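Local coordinates for cytoplasmic protein (Cryptococcus neoformans var. grubii serotype A, PDB 7LPO) that probably hydrolyses the beta-glucosidic bond of steryl glucosides, acting as a fungal sterylglucosidase of glycoside hydrolase family 5, at residues H239-V244 with A406-A411; S414-H419 with S423-Q428; G245-R250 with I264-I269; P157-Y162 with Q233-D238. All blocks are in the same frame, centred on the assembly; numbering follows the deposited sequence.

Contact 1: residues H239-V244 with A406-A411; sequences HFIDAV and ALHWLA
F240 and H408 both hold CG anti to the backbone N (chi1 168° and 160°), and these torsions carry the two rings from separate helices into the gap between them. There the side chains cross at about a right angle and meet rim to rim. H408 CE1 lies near the phenyl plane, 4.0 Å from F240 CD2, while CD2 in turn lies near the imidazole plane. One face of the F240 ring is covered by V244 CG2 from the next turn of its own helix.

I241 supplies the second half of the contact. Its CG1 branch points away from the carbonyl carbon, and the terminal methyl CD1 reaches A411 CB at 3.8 Å, closing the seam on its more exposed side. The same CD1 sits 4.1 Å from H408 CE1, the two side chains running past each other in opposite directions. H408 is further held by a hydrogen bond from ND1 to Q237 OE1, one turn before I241, which limits rotation of the imidazole and satisfies a buried nitrogen.

Helices 232-254 and 400-419 run roughly in the same direction here, 35° apart with local axes 11.3 Å distant, consistent with neighbouring outer helices of a TIM barrel. I269, just beyond strand 263-267, packs against both H408 and F240, and W105 of helix 105-109 meets the F240 ring edge-to-face.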
# COMPACT_ATOMS: atom_id res chain seq x y z
N HIS A 239 -4.81 6.31 -20.49
CA HIS A 239 -4.06 7.46 -20.00
C HIS A 239 -3.24 7.09 -18.76
O HIS A 239 -2.10 7.54 -18.60
CB HIS A 239 -5.00 8.64 -19.71
CG HIS A 239 -5.36 9.44 -20.92
ND1 HIS A 239 -6.42 9.12 -21.74
CD2 HIS A 239 -4.78 10.54 -21.47
CE1 HIS A 239 -6.49 9.99 -22.74
NE2 HIS A 239 -5.50 10.86 -22.60
N PHE A 240 -3.78 6.23 -17.90
CA PHE A 240 -3.03 5.82 -16.71
C PHE A 240 -1.83 4.96 -17.10
O PHE A 240 -0.72 5.17 -16.61
CB PHE A 240 -3.95 5.05 -15.75
CG PHE A 240 -3.21 4.33 -14.66
CD1 PHE A 240 -2.63 5.03 -13.61
CD2 PHE A 240 -3.08 2.96 -14.68
CE1 PHE A 240 -1.93 4.37 -12.61
CE2 PHE A 240 -2.39 2.29 -13.70
CZ PHE A 240 -1.82 3.00 -12.66
N ILE A 241 -2.04 4.00 -18.00
CA ILE A 241 -0.96 3.13 -18.45
C ILE A 241 0.08 3.93 -19.23
O ILE A 241 1.29 3.69 -19.11
CB ILE A 241 -1.54 1.96 -19.26
CG1 ILE A 241 -2.40 1.08 -18.34
CG2 ILE A 241 -0.43 1.14 -19.92
CD1 ILE A 241 -3.18 -0.02 -19.05
N ASP A 242 -0.37 4.90 -20.03
CA ASP A 242 0.57 5.76 -20.75
C ASP A 242 1.40 6.59 -19.79
O ASP A 242 2.60 6.78 -20.01
CB ASP A 242 -0.18 6.69 -21.71
CG ASP A 242 -0.58 6.01 -23.01
OD1 ASP A 242 -0.33 4.79 -23.16
OD2 ASP A 242 -1.17 6.70 -23.88
N ALA A 243 0.79 7.11 -18.73
CA ALA A 243 1.53 7.97 -17.82
C ALA A 243 2.59 7.18 -17.08
O ALA A 243 3.75 7.60 -17.02
CB ALA A 243 0.58 8.65 -16.84
N VAL A 244 2.22 6.04 -16.50
CA VAL A 244 3.22 5.17 -15.88
C VAL A 244 4.25 4.75 -16.91
O VAL A 244 5.45 4.74 -16.65
CB VAL A 244 2.55 3.96 -15.21
CG1 VAL A 244 3.62 3.03 -14.58
CG2 VAL A 244 1.54 4.42 -14.17
N ALA A 406 -7.95 -8.48 -13.99
CA ALA A 406 -6.88 -9.21 -14.66
C ALA A 406 -6.65 -8.67 -16.07
O ALA A 406 -5.51 -8.58 -16.52
CB ALA A 406 -7.21 -10.70 -14.70
N LEU A 407 -7.73 -8.30 -16.76
CA LEU A 407 -7.59 -7.75 -18.10
C LEU A 407 -6.82 -6.44 -18.08
O LEU A 407 -5.94 -6.21 -18.92
CB LEU A 407 -8.97 -7.55 -18.72
CG LEU A 407 -9.05 -7.10 -20.17
CD1 LEU A 407 -8.20 -7.95 -21.09
CD2 LEU A 407 -10.52 -7.11 -20.61
N HIS A 408 -7.11 -5.56 -17.12
CA HIS A 408 -6.31 -4.36 -16.96
C HIS A 408 -4.85 -4.71 -16.69
O HIS A 408 -3.93 -4.05 -17.19
CB HIS A 408 -6.85 -3.48 -15.83
CG HIS A 408 -5.85 -2.50 -15.30
ND1 HIS A 408 -5.49 -1.36 -15.99
CD2 HIS A 408 -5.10 -2.51 -14.17
CE1 HIS A 408 -4.56 -0.71 -15.30
NE2 HIS A 408 -4.32 -1.38 -14.19
N TRP A 409 -4.62 -5.77 -15.90
CA TRP A 409 -3.26 -6.11 -15.51
C TRP A 409 -2.44 -6.61 -16.70
O TRP A 409 -1.23 -6.36 -16.76
CB TRP A 409 -3.26 -7.16 -14.41
CG TRP A 409 -1.85 -7.56 -14.04
CD1 TRP A 409 -1.05 -6.95 -13.12
CD2 TRP A 409 -1.08 -8.62 -14.62
NE1 TRP A 409 0.17 -7.57 -13.08
CE2 TRP A 409 0.18 -8.60 -13.99
CE3 TRP A 409 -1.33 -9.58 -15.60
CZ2 TRP A 409 1.18 -9.50 -14.31
CZ3 TRP A 409 -0.33 -10.47 -15.92
CH2 TRP A 409 0.91 -10.43 -15.28
N LEU A 410 -3.07 -7.30 -17.65
CA LEU A 410 -2.35 -7.72 -18.84
C LEU A 410 -1.83 -6.52 -19.61
O LEU A 410 -0.64 -6.46 -19.96
CB LEU A 410 -3.24 -8.58 -19.74
CG LEU A 410 -3.79 -9.86 -19.11
CD1 LEU A 410 -4.86 -10.45 -20.05
CD2 LEU A 410 -2.73 -10.89 -18.81
N ALA A 411 -2.71 -5.53 -19.85
CA ALA A 411 -2.31 -4.31 -20.55
C ALA A 411 -1.23 -3.55 -19.79
O ALA A 411 -0.24 -3.10 -20.38
CB ALA A 411 -3.53 -3.40 -20.76

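Contact 2: residues S414-H419 with S423-Q428; sequences SRIRLH and SIHFIQ
R417 grips the backbone oxygen of S423 side-on with two nitrogens. The bonds measure 3.0 Å from NE and 2.9 Å from NH2 to S423 O, and both are moderately bent at the hydrogen. They use the acceptor differently: NE arrives in the carbonyl plane on a lone pair (138° at the oxygen), whereas NH2 comes nearly along the C=O axis (172°). The oxygen lies in the guanidinium plane, so the pair of bonds fixes the rotation of that group. A bend at chi2 turns the arginine chain back toward the start of the strand.

NH2 has a second acceptor in L443 O, and NH1 makes a weak bond to F442 O, both in helix 440-443. The imidazole of H425 covers one guanidinium face, its plane tilted 31° from the group and NE2 3.3 Å from R417 CZ. NE2 and NH1 of this pair are close, but their angle is too poor for a hydrogen bond. On the strand side S423 OG has a weak bond to I424 O and touches I416 CG2 at 3.5 Å; this methyl also lies at the edge of the H425 ring.

Helix 400-419 thus turns tightly into strand 424-427, whose I424 and F426 bond through the backbone to W266 of strand 263-267 while H425 bonds through its backbone to R446 and C448, at strand 447-449. Such a helix-to-strand return, with parallel strands on both flanks, is typical of the beta/alpha TIM barrel of this glycosidase family.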
# COMPACT_ATOMS: atom_id res chain seq x y z
N SER A 414 2.24 -5.56 -19.75
CA SER A 414 2.92 -5.53 -21.04
C SER A 414 3.64 -4.21 -21.26
O SER A 414 4.75 -4.18 -21.80
CB SER A 414 1.92 -5.77 -22.17
OG SER A 414 1.33 -7.04 -22.05
N ARG A 415 3.02 -3.10 -20.87
CA ARG A 415 3.67 -1.81 -21.04
C ARG A 415 4.92 -1.71 -20.18
O ARG A 415 5.94 -1.19 -20.63
CB ARG A 415 2.72 -0.66 -20.71
CG ARG A 415 3.34 0.73 -20.93
CD ARG A 415 3.63 0.98 -22.42
NE ARG A 415 2.43 0.66 -23.19
CZ ARG A 415 1.44 1.52 -23.41
NH1 ARG A 415 1.53 2.77 -22.96
NH2 ARG A 415 0.37 1.14 -24.09
N ILE A 416 4.85 -2.19 -18.94
CA ILE A 416 6.01 -2.14 -18.06
C ILE A 416 7.19 -2.86 -18.70
O ILE A 416 8.31 -2.35 -18.73
CB ILE A 416 5.68 -2.75 -16.68
CG1 ILE A 416 4.69 -1.85 -15.93
CG2 ILE A 416 6.96 -3.02 -15.90
CD1 ILE A 416 5.22 -0.50 -15.53
N ARG A 417 6.94 -4.06 -19.24
CA ARG A 417 8.02 -4.86 -19.81
C ARG A 417 8.57 -4.23 -21.09
O ARG A 417 9.74 -4.45 -21.43
CB ARG A 417 7.54 -6.28 -20.09
CG ARG A 417 7.45 -7.19 -18.84
CD ARG A 417 8.72 -8.02 -18.63
NE ARG A 417 8.71 -8.67 -17.32
CZ ARG A 417 8.02 -9.77 -17.03
NH1 ARG A 417 7.29 -10.37 -17.96
NH2 ARG A 417 8.06 -10.28 -15.81
N LEU A 418 7.76 -3.45 -21.80
CA LEU A 418 8.24 -2.78 -23.00
C LEU A 418 9.42 -1.88 -22.67
O LEU A 418 10.39 -1.82 -23.42
CB LEU A 418 7.11 -1.97 -23.63
CG LEU A 418 7.40 -1.30 -24.96
CD1 LEU A 418 7.79 -2.34 -26.01
CD2 LEU A 418 6.19 -0.49 -25.42
N HIS A 419 9.36 -1.18 -21.54
CA HIS A 419 10.41 -0.25 -21.14
C HIS A 419 11.38 -0.83 -20.13
O HIS A 419 12.48 -0.31 -19.97
CB HIS A 419 9.77 1.03 -20.57
CG HIS A 419 8.80 1.68 -21.50
ND1 HIS A 419 9.15 2.09 -22.76
CD2 HIS A 419 7.48 1.96 -21.36
CE1 HIS A 419 8.09 2.61 -23.36
NE2 HIS A 419 7.07 2.55 -22.53
N SER A 423 11.77 -6.59 -15.81
CA SER A 423 11.01 -6.16 -14.65
C SER A 423 10.36 -7.34 -13.94
O SER A 423 9.78 -8.23 -14.57
CB SER A 423 9.93 -5.16 -15.05
OG SER A 423 9.13 -4.83 -13.92
N ILE A 424 10.45 -7.33 -12.62
CA ILE A 424 9.63 -8.21 -11.80
C ILE A 424 8.23 -7.61 -11.73
O ILE A 424 8.06 -6.43 -11.44
CB ILE A 424 10.24 -8.38 -10.40
CG1 ILE A 424 11.59 -9.09 -10.50
CG2 ILE A 424 9.31 -9.17 -9.51
CD1 ILE A 424 12.39 -9.08 -9.21
N HIS A 425 7.22 -8.43 -12.03
CA HIS A 425 5.83 -8.04 -11.85
C HIS A 425 5.43 -8.29 -10.40
O HIS A 425 5.32 -9.44 -9.96
CB HIS A 425 4.93 -8.81 -12.80
CG HIS A 425 5.05 -8.38 -14.22
ND1 HIS A 425 5.29 -7.08 -14.58
CD2 HIS A 425 4.98 -9.09 -15.37
CE1 HIS A 425 5.35 -7.00 -15.90
NE2 HIS A 425 5.17 -8.21 -16.40
N PHE A 426 5.24 -7.21 -9.64
CA PHE A 426 4.71 -7.29 -8.29
C PHE A 426 3.20 -7.23 -8.40
O PHE A 426 2.62 -6.18 -8.72
CB PHE A 426 5.28 -6.17 -7.42
CG PHE A 426 6.73 -6.36 -7.07
CD1 PHE A 426 7.10 -7.09 -5.95
CD2 PHE A 426 7.73 -5.83 -7.87
CE1 PHE A 426 8.42 -7.27 -5.63
CE2 PHE A 426 9.07 -6.00 -7.55
CZ PHE A 426 9.42 -6.71 -6.43
N ILE A 427 2.56 -8.37 -8.17
CA ILE A 427 1.15 -8.57 -8.46
C ILE A 427 0.35 -8.27 -7.20
O ILE A 427 0.41 -9.03 -6.23
CB ILE A 427 0.88 -9.98 -8.98
CG1 ILE A 427 1.56 -10.17 -10.35
CG2 ILE A 427 -0.61 -10.23 -9.09
CD1 ILE A 427 2.15 -11.52 -10.54
N GLN A 428 -0.38 -7.16 -7.22
CA GLN A 428 -1.18 -6.72 -6.08
C GLN A 428 -2.64 -6.90 -6.47
O GLN A 428 -3.24 -6.01 -7.07
CB GLN A 428 -0.89 -5.28 -5.71
CG GLN A 428 -1.39 -4.89 -4.32
CD GLN A 428 -1.55 -3.39 -4.16
OE1 GLN A 428 -2.50 -2.91 -3.56
NE2 GLN A 428 -0.59 -2.64 -4.69

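Contact 3: residues G245-R250 with I264-I269; sequences GELAKR and IGWDSI
A248 and W266 make the closest approach of an apolar contact between helix and strand. The methyl A248 CB lies 3.6 Å from W266 CZ2 and 3.8 Å from W266 CH2, approaching the six-membered part of the indole at a slant. Even the backbone is close, with A248 CA 3.7 Å from W266 CH2, because a side chain this small lets the indole come right up to the helix. L247 adds a looser touch: its branch carbon CG is near the plane of the ring system, at its edge, 4.2 Å from W266 CH2. With CG of W266 anti to the carbonyl carbon (chi1 -63°), the benzo end of the indole is directed at the helix.

Polar interactions act on the strand side. The buried indole NE1 is satisfied by H420 ND1, just after helix 400-419, so the ring is held at its nitrogen and packed along its six-membered part. In the next residue along, D267 OD2 forms a salt bridge with R100 NE, and OD1 is hydrogen-bonded with S450 OG.

Helix 232-254 leads through a short connection into strand 263-267, which runs parallel to strands 137-143 and 424-427 on its two sides. In this TIM-barrel layout W266 fills the layer between strand and helix, where V244, I416 of helix 400-419 and M140 of strand 137-143 also pack.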
# COMPACT_ATOMS: atom_id res chain seq x y z
N GLY A 245 3.79 4.42 -18.12
CA GLY A 245 4.71 4.00 -19.16
C GLY A 245 5.72 5.06 -19.51
O GLY A 245 6.86 4.75 -19.87
N GLU A 246 5.34 6.33 -19.41
CA GLU A 246 6.28 7.41 -19.70
C GLU A 246 7.33 7.54 -18.61
O GLU A 246 8.49 7.87 -18.90
CB GLU A 246 5.52 8.73 -19.87
CG GLU A 246 4.76 8.85 -21.16
CD GLU A 246 5.67 9.08 -22.35
OE1 GLU A 246 6.69 9.78 -22.21
OE2 GLU A 246 5.36 8.54 -23.43
N LEU A 247 6.96 7.31 -17.35
CA LEU A 247 7.96 7.28 -16.29
C LEU A 247 8.95 6.15 -16.52
O LEU A 247 10.17 6.36 -16.48
CB LEU A 247 7.28 7.15 -14.93
CG LEU A 247 8.17 6.99 -13.70
CD1 LEU A 247 9.17 8.12 -13.64
CD2 LEU A 247 7.31 6.94 -12.43
N ALA A 248 8.43 4.94 -16.77
CA ALA A 248 9.30 3.79 -17.03
C ALA A 248 10.22 4.06 -18.21
O ALA A 248 11.43 3.82 -18.14
CB ALA A 248 8.46 2.54 -17.29
N LYS A 249 9.65 4.53 -19.32
CA LYS A 249 10.46 4.90 -20.48
C LYS A 249 11.53 5.92 -20.10
O LYS A 249 12.68 5.81 -20.53
CB LYS A 249 9.56 5.46 -21.58
CG LYS A 249 10.30 5.98 -22.79
CD LYS A 249 9.39 5.93 -24.02
CE LYS A 249 9.13 7.31 -24.56
NZ LYS A 249 10.38 7.90 -25.11
N ARG A 250 11.15 6.93 -19.31
CA ARG A 250 12.11 7.95 -18.92
C ARG A 250 13.28 7.35 -18.15
O ARG A 250 14.44 7.68 -18.41
CB ARG A 250 11.42 9.02 -18.07
CG ARG A 250 12.27 10.24 -17.80
CD ARG A 250 12.10 11.24 -18.92
NE ARG A 250 12.74 12.52 -18.64
CZ ARG A 250 12.67 13.57 -19.46
NH1 ARG A 250 11.97 13.47 -20.58
NH2 ARG A 250 13.28 14.70 -19.15
N ILE A 264 13.97 -2.95 -9.24
CA ILE A 264 13.87 -4.35 -9.64
C ILE A 264 12.54 -4.71 -10.28
O ILE A 264 12.45 -5.76 -10.92
CB ILE A 264 14.13 -5.26 -8.43
CG1 ILE A 264 13.05 -5.10 -7.36
CG2 ILE A 264 15.50 -4.95 -7.83
CD1 ILE A 264 13.24 -6.03 -6.13
N GLY A 265 11.52 -3.89 -10.13
CA GLY A 265 10.22 -4.23 -10.69
C GLY A 265 9.19 -3.16 -10.40
O GLY A 265 9.48 -2.12 -9.81
N TRP A 266 7.96 -3.46 -10.82
CA TRP A 266 6.86 -2.52 -10.73
C TRP A 266 5.66 -3.20 -10.09
O TRP A 266 5.30 -4.32 -10.46
CB TRP A 266 6.48 -1.97 -12.12
CG TRP A 266 7.59 -1.19 -12.75
CD1 TRP A 266 8.75 -1.69 -13.27
CD2 TRP A 266 7.66 0.23 -12.92
NE1 TRP A 266 9.53 -0.68 -13.75
CE2 TRP A 266 8.89 0.51 -13.55
CE3 TRP A 266 6.80 1.28 -12.61
CZ2 TRP A 266 9.28 1.80 -13.86
CZ3 TRP A 266 7.19 2.56 -12.91
CH2 TRP A 266 8.42 2.82 -13.54
N ASP A 267 5.07 -2.53 -9.10
CA ASP A 267 3.78 -2.91 -8.54
C ASP A 267 2.68 -2.53 -9.52
O ASP A 267 2.84 -1.64 -10.37
CB ASP A 267 3.55 -2.21 -7.20
CG ASP A 267 2.82 -3.10 -6.18
OD1 ASP A 267 2.20 -4.11 -6.56
OD2 ASP A 267 2.88 -2.77 -4.98
N SER A 268 1.54 -3.22 -9.42
CA SER A 268 0.37 -2.82 -10.18
C SER A 268 -0.39 -1.73 -9.43
O SER A 268 -0.03 -1.35 -8.31
CB SER A 268 -0.50 -4.04 -10.49
OG SER A 268 -0.91 -4.71 -9.33
N ILE A 269 -1.44 -1.20 -10.05
CA ILE A 269 -2.16 -0.08 -9.48
C ILE A 269 -2.55 -0.39 -8.05
O ILE A 269 -3.12 -1.45 -7.76
CB ILE A 269 -3.39 0.26 -10.34
CG1 ILE A 269 -4.12 1.46 -9.75
CG2 ILE A 269 -4.32 -0.92 -10.45
CD1 ILE A 269 -5.11 2.09 -10.73

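Contact 4: residues P157-Y162 with Q233-D238; sequences PLWTLY and QDFLQD
T160, which touches L236 of the opposing helix, grips P157 O twice. Its hydroxyl donates to P157 O over 2.8 Å and its backbone N reaches the same oxygen at 3.0 Å, the hydroxyl lying close to the line of the carbonyl bond (166° at the oxygen). The two bonds tie the turn from P157 to T160 together. While the hydroxyl is engaged by P157 O, across the contact it is carbon that meets carbon, with T160 CB 4.2 Å from L236 CD2.

The second meeting is aromatic. W159 CG occupies the crowded position between the backbone N and the carbonyl carbon (chi1 56°), which folds the indole back over its own segment. One face of the ring is consequently covered by P157 CG, 3.4 Å above its plane, and by T160 CG2. The latter methyl backs the CE3-CZ3 side, and W159 CZ3 at the rim comes 3.8 Å from F235 CE1. That phenyl carbon is at the indole edge, near its plane, and the two side chains cross at a slant. F235 extends to this point with CG anti to its backbone N (chi1 -174°). The indole nitrogen has its own partner, since NE1 bonds to E109 O and helps to set the ring.

The contact thus joins helix 159-163 to the early turns of helix 232-254. W105 of helix 105-109 packs on P157 and T160, while F214 and F215 of helix 206-221 pack against L236.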
# COMPACT_ATOMS: atom_id res chain seq x y z
N PRO A 157 -5.37 12.60 -11.55
CA PRO A 157 -5.49 14.06 -11.70
C PRO A 157 -6.94 14.51 -11.75
O PRO A 157 -7.84 13.76 -12.13
CB PRO A 157 -4.76 14.34 -13.02
CG PRO A 157 -4.75 13.05 -13.76
CD PRO A 157 -4.74 11.96 -12.71
N LEU A 158 -7.15 15.77 -11.36
CA LEU A 158 -8.50 16.30 -11.25
C LEU A 158 -9.28 16.18 -12.55
O LEU A 158 -10.51 16.03 -12.52
CB LEU A 158 -8.43 17.77 -10.81
CG LEU A 158 -9.72 18.58 -10.80
CD1 LEU A 158 -10.68 18.09 -9.72
CD2 LEU A 158 -9.37 20.05 -10.58
N TRP A 159 -8.61 16.25 -13.70
CA TRP A 159 -9.38 16.24 -14.93
C TRP A 159 -10.05 14.89 -15.19
O TRP A 159 -10.95 14.84 -16.03
CB TRP A 159 -8.49 16.63 -16.12
CG TRP A 159 -7.24 15.83 -16.36
CD1 TRP A 159 -5.96 16.19 -16.05
CD2 TRP A 159 -7.14 14.56 -17.02
NE1 TRP A 159 -5.08 15.23 -16.46
CE2 TRP A 159 -5.78 14.21 -17.06
CE3 TRP A 159 -8.08 13.69 -17.58
CZ2 TRP A 159 -5.32 13.03 -17.62
CZ3 TRP A 159 -7.62 12.51 -18.14
CH2 TRP A 159 -6.26 12.19 -18.16
N THR A 160 -9.67 13.82 -14.48
CA THR A 160 -10.37 12.55 -14.67
C THR A 160 -11.80 12.63 -14.16
O THR A 160 -12.69 11.98 -14.72
CB THR A 160 -9.64 11.39 -13.99
OG1 THR A 160 -9.53 11.63 -12.57
CG2 THR A 160 -8.26 11.19 -14.61
N LEU A 161 -12.04 13.41 -13.11
CA LEU A 161 -13.41 13.61 -12.63
C LEU A 161 -14.28 14.25 -13.72
O LEU A 161 -15.41 13.81 -13.97
CB LEU A 161 -13.41 14.49 -11.38
CG LEU A 161 -13.17 13.80 -10.05
CD1 LEU A 161 -11.75 13.29 -10.00
CD2 LEU A 161 -13.43 14.76 -8.89
N TYR A 162 -13.78 15.32 -14.34
CA TYR A 162 -14.52 15.95 -15.42
C TYR A 162 -14.73 14.98 -16.58
O TYR A 162 -15.81 14.94 -17.17
CB TYR A 162 -13.77 17.19 -15.89
CG TYR A 162 -13.86 18.34 -14.93
CD1 TYR A 162 -15.04 19.05 -14.79
CD2 TYR A 162 -12.77 18.71 -14.18
CE1 TYR A 162 -15.12 20.11 -13.93
CE2 TYR A 162 -12.84 19.77 -13.31
CZ TYR A 162 -14.02 20.48 -13.20
OH TYR A 162 -14.10 21.54 -12.34
N GLN A 233 -13.84 3.60 -20.29
CA GLN A 233 -12.95 2.60 -19.72
C GLN A 233 -11.57 2.63 -20.38
O GLN A 233 -10.54 2.60 -19.70
CB GLN A 233 -13.57 1.20 -19.85
CG GLN A 233 -12.66 0.06 -19.44
CD GLN A 233 -13.22 -1.31 -19.79
OE1 GLN A 233 -14.43 -1.49 -19.90
NE2 GLN A 233 -12.33 -2.29 -19.97
N ASP A 234 -11.54 2.69 -21.72
CA ASP A 234 -10.26 2.72 -22.43
C ASP A 234 -9.57 4.06 -22.26
O ASP A 234 -8.35 4.12 -22.06
CB ASP A 234 -10.48 2.41 -23.91
CG ASP A 234 -10.68 0.91 -24.18
OD1 ASP A 234 -10.12 0.08 -23.42
OD2 ASP A 234 -11.41 0.56 -25.13
N PHE A 235 -10.33 5.15 -22.34
CA PHE A 235 -9.76 6.47 -22.11
C PHE A 235 -9.02 6.52 -20.78
O PHE A 235 -7.83 6.86 -20.73
CB PHE A 235 -10.89 7.51 -22.17
CG PHE A 235 -10.43 8.94 -22.08
CD1 PHE A 235 -10.28 9.56 -20.85
CD2 PHE A 235 -10.18 9.66 -23.23
CE1 PHE A 235 -9.86 10.87 -20.77
CE2 PHE A 235 -9.76 10.98 -23.16
CZ PHE A 235 -9.60 11.58 -21.93
N LEU A 236 -9.68 6.14 -19.68
CA LEU A 236 -9.03 6.21 -18.37
C LEU A 236 -7.86 5.23 -18.27
O LEU A 236 -6.77 5.61 -17.83
CB LEU A 236 -10.04 5.95 -17.26
CG LEU A 236 -11.15 6.99 -17.11
CD1 LEU A 236 -12.19 6.61 -16.04
CD2 LEU A 236 -10.56 8.36 -16.79
N GLN A 237 -8.06 3.97 -18.67
CA GLN A 237 -6.98 3.00 -18.52
C GLN A 237 -5.79 3.35 -19.41
O GLN A 237 -4.63 3.25 -18.98
CB GLN A 237 -7.47 1.58 -18.85
CG GLN A 237 -8.38 0.97 -17.80
CD GLN A 237 -8.43 -0.56 -17.85
OE1 GLN A 237 -7.41 -1.23 -18.10
NE2 GLN A 237 -9.61 -1.13 -17.61
N ASP A 238 -6.04 3.78 -20.65
CA ASP A 238 -4.95 4.11 -21.56
C ASP A 238 -4.14 5.30 -21.06
O ASP A 238 -2.92 5.34 -21.20
CB ASP A 238 -5.48 4.40 -22.97
CG ASP A 238 -5.94 3.16 -23.70
OD1 ASP A 238 -5.79 2.04 -23.16
OD2 ASP A 238 -6.47 3.29 -24.82

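Helix 232-254 is the shared element of contacts 4, 1 and 3, which follow one another along it, while contact 2 joins through helix 400-419, also used by contact 1. All four are buried, although contact 1 reaches an exposed residue at its margin. Contacts 1 and 4 join helix to helix by apolar and aromatic packing; contact 3 sets the helix against a strand through aliphatic-to-indole packing. Contact 2, at the return from helix to strand, differs in relying on arginine-to-carbonyl hydrogen bonds. Contacts 2 and 3 meet through neighbouring parallel strands, their centres about 7 Å apart, and the D242-R415 salt bridge joins contacts 1 and 2.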